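PDB 1TQ5: quercetin 2,3-dioxygenase from Escherichia coli, which catalyses the oxidative ring opening of the flavonol quercetin by dioxygen in vitro, releasing carbon monoxide, as a metal-dependent bicupin of the pirin family. Local coordinates for residues L4-A7 and N8-G11. Numbering follows the deposited sequence.
Sequences LRKA and NERG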
ATOM      1  N   LEU A   4      -6.720   8.411  13.422  1.00 23.40           N
ATOM      2  CA  LEU A   4      -7.559   7.710  12.470  1.00 23.10           C
ATOM      3  C   LEU A   4      -7.807   8.507  11.197  1.00 21.49           C
ATOM      4  O   LEU A   4      -8.288   9.637  11.238  1.00 18.23           O
ATOM      5  CB  LEU A   4      -8.899   7.357  13.129  1.00 23.98           C
ATOM      6  CG  LEU A   4      -9.991   6.690  12.285  1.00 28.42           C
ATOM      7  CD1 LEU A   4      -9.613   5.259  11.954  1.00 26.53           C
ATOM      8  CD2 LEU A   4     -11.300   6.722  13.064  1.00 31.90           C
ATOM      9  N   ARG A   5      -7.458   7.907  10.063  1.00 20.01           N
ATOM     10  CA  ARG A   5      -7.686   8.520   8.764  1.00 21.01           C
ATOM     11  C   ARG A   5      -8.938   7.832   8.217  1.00 19.90           C
ATOM     12  O   ARG A   5      -8.847   6.767   7.609  1.00 22.46           O
ATOM     13  CB  ARG A   5      -6.487   8.260   7.849  1.00 20.38           C
ATOM     14  CG  ARG A   5      -6.668   8.702   6.408  1.00 23.88           C
ATOM     15  CD  ARG A   5      -7.072  10.156   6.324  1.00 24.53           C
ATOM     16  NE  ARG A   5      -6.793  10.726   5.008  1.00 23.30           N
ATOM     17  CZ  ARG A   5      -7.295  11.880   4.586  1.00 22.63           C
ATOM     18  NH1 ARG A   5      -8.105  12.570   5.376  1.00 22.33           N
ATOM     19  NH2 ARG A   5      -6.975  12.353   3.392  1.00 25.09           N
ATOM     20  N   LYS A   6     -10.102   8.432   8.447  1.00 19.49           N
ATOM     21  CA  LYS A   6     -11.366   7.850   8.002  1.00 19.81           C
ATOM     22  C   LYS A   6     -11.465   7.665   6.502  1.00 18.13           C
ATOM     23  O   LYS A   6     -11.067   8.536   5.730  1.00 19.50           O
ATOM     24  CB  LYS A   6     -12.552   8.698   8.472  1.00 22.26           C
ATOM     25  CG  LYS A   6     -12.843   8.608   9.964  1.00 29.35           C
ATOM     26  CD  LYS A   6     -14.135   9.343  10.300  1.00 35.99           C
ATOM     27  CE  LYS A   6     -14.449   9.291  11.790  1.00 45.46           C
ATOM     28  NZ  LYS A   6     -13.446  10.033  12.601  1.00 50.93           N
ATOM     29  N   ALA A   7     -12.019   6.529   6.094  1.00 18.00           N
ATOM     30  CA  ALA A   7     -12.183   6.217   4.682  1.00 20.24           C
ATOM     31  C   ALA A   7     -13.004   7.264   3.923  1.00 21.25           C
ATOM     32  O   ALA A   7     -12.653   7.625   2.803  1.00 18.89           O
ATOM     33  CB  ALA A   7     -12.826   4.845   4.524  1.00 22.68           C
ATOM     34  N   ASN A   8     -14.079   7.758   4.536  1.00 22.25           N
ATOM     35  CA  ASN A   8     -14.951   8.738   3.886  1.00 26.82           C
ATOM     36  C   ASN A   8     -14.378  10.153   3.804  1.00 25.56           C
ATOM     37  O   ASN A   8     -14.909  11.001   3.096  1.00 26.58           O
ATOM     38  CB  ASN A   8     -16.312   8.789   4.592  1.00 30.66           C
ATOM     39  CG  ASN A   8     -16.204   9.258   6.031  1.00 35.14           C
ATOM     40  OD1 ASN A   8     -15.513   8.644   6.843  1.00 44.76           O
ATOM     41  ND2 ASN A   8     -16.887  10.350   6.354  1.00 44.05           N
ATOM     42  N   GLU A   9     -13.302  10.415   4.528  1.00 24.30           N
ATOM     43  CA  GLU A   9     -12.696  11.738   4.482  1.00 24.62           C
ATOM     44  C   GLU A   9     -11.485  11.793   3.557  1.00 22.92           C
ATOM     45  O   GLU A   9     -10.802  12.810   3.473  1.00 22.59           O
ATOM     46  CB  GLU A   9     -12.329  12.185   5.893  1.00 26.66           C
ATOM     47  CG  GLU A   9     -13.565  12.474   6.729  1.00 31.29           C
ATOM     48  CD  GLU A   9     -13.241  12.859   8.153  1.00 41.29           C
ATOM     49  OE1 GLU A   9     -14.179  13.243   8.889  1.00 50.05           O
ATOM     50  OE2 GLU A   9     -12.054  12.772   8.534  1.00 47.20           O
ATOM     51  N   ARG A  10     -11.229  10.695   2.858  1.00 21.31           N
ATOM     52  CA  ARG A  10     -10.111  10.629   1.921  1.00 20.32           C
ATOM     53  C   ARG A  10     -10.411  11.503   0.713  1.00 20.99           C
ATOM     54  O   ARG A  10     -11.570  11.781   0.424  1.00 21.18           O
ATOM     55  CB  ARG A  10      -9.893   9.193   1.439  1.00 20.76           C
ATOM     56  CG  ARG A  10      -9.202   8.283   2.434  1.00 16.00           C
ATOM     57  CD  ARG A  10      -9.107   6.875   1.867  1.00 19.23           C
ATOM     58  NE  ARG A  10     -10.434   6.339   1.568  1.00 14.97           N
ATOM     59  CZ  ARG A  10     -10.657   5.180   0.957  1.00 16.46           C
ATOM     60  NH1 ARG A  10      -9.637   4.424   0.569  1.00 15.84           N
ATOM     61  NH2 ARG A  10     -11.903   4.778   0.740  1.00 19.01           N
ATOM     62  N   GLY A  11      -9.365  11.941   0.017  1.00 22.74           N
ATOM     63  CA  GLY A  11      -9.564  12.746  -1.175  1.00 20.97           C
ATOM     64  C   GLY A  11     -10.251  11.826  -2.160  1.00 23.40           C
ATOM     65  O   GLY A  11     -10.061  10.619  -2.099  1.00 20.33           O
TER
HETATM   66  O   HOH W   1      -9.577  12.275   8.341  1.00 35.66           O
HETATM   67  O   HOH W   2     -14.598   5.892   0.927  1.00 31.84           O
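Arg-10 leaves its backbone with CG opposite the carbonyl carbon (chi1 -77°) and bends at chi3, bringing the edge of its guanidinium to the carbonyl oxygen of Ala-7. Its NE binds Ala-7 O at 2.8 Å, nearly straight and on an in-plane lone pair. The contact is a 3-10 turn linking strand 2-5, outermost in a sheet otherwise built from C-terminal strands, to strand 11-14 of the other large sheet in this bicupin. Glu-9 N closes the turn on Lys-6 O at 3.2 Å, approaching from well above the carbonyl plane. Ala-7 O also takes a weak bond from Arg-10 N. Arginine suits this place because its N-H groups fan out in one plane, leaving NH1 to pair with Asp-45; the small methyl of Ala-7 fits beside NH2. Arg-5, its chain bent at chi2, slides its guanidinium beneath the turn; Arg-10 CA lies 3.9 Å above that plane, displaced toward its rim. Tyr-29 and Thr-23 fix the plane by hydrogen bonds. The long aliphatic chain of Lys-6 can run alongside polar Asn-8 and Glu-9, its CB 3.4 Å from Asn-8 OD1. A water links the Glu-9 carboxylate to Arg-5, accepting weakly from Arg-5 NH1 at 3.3 Å.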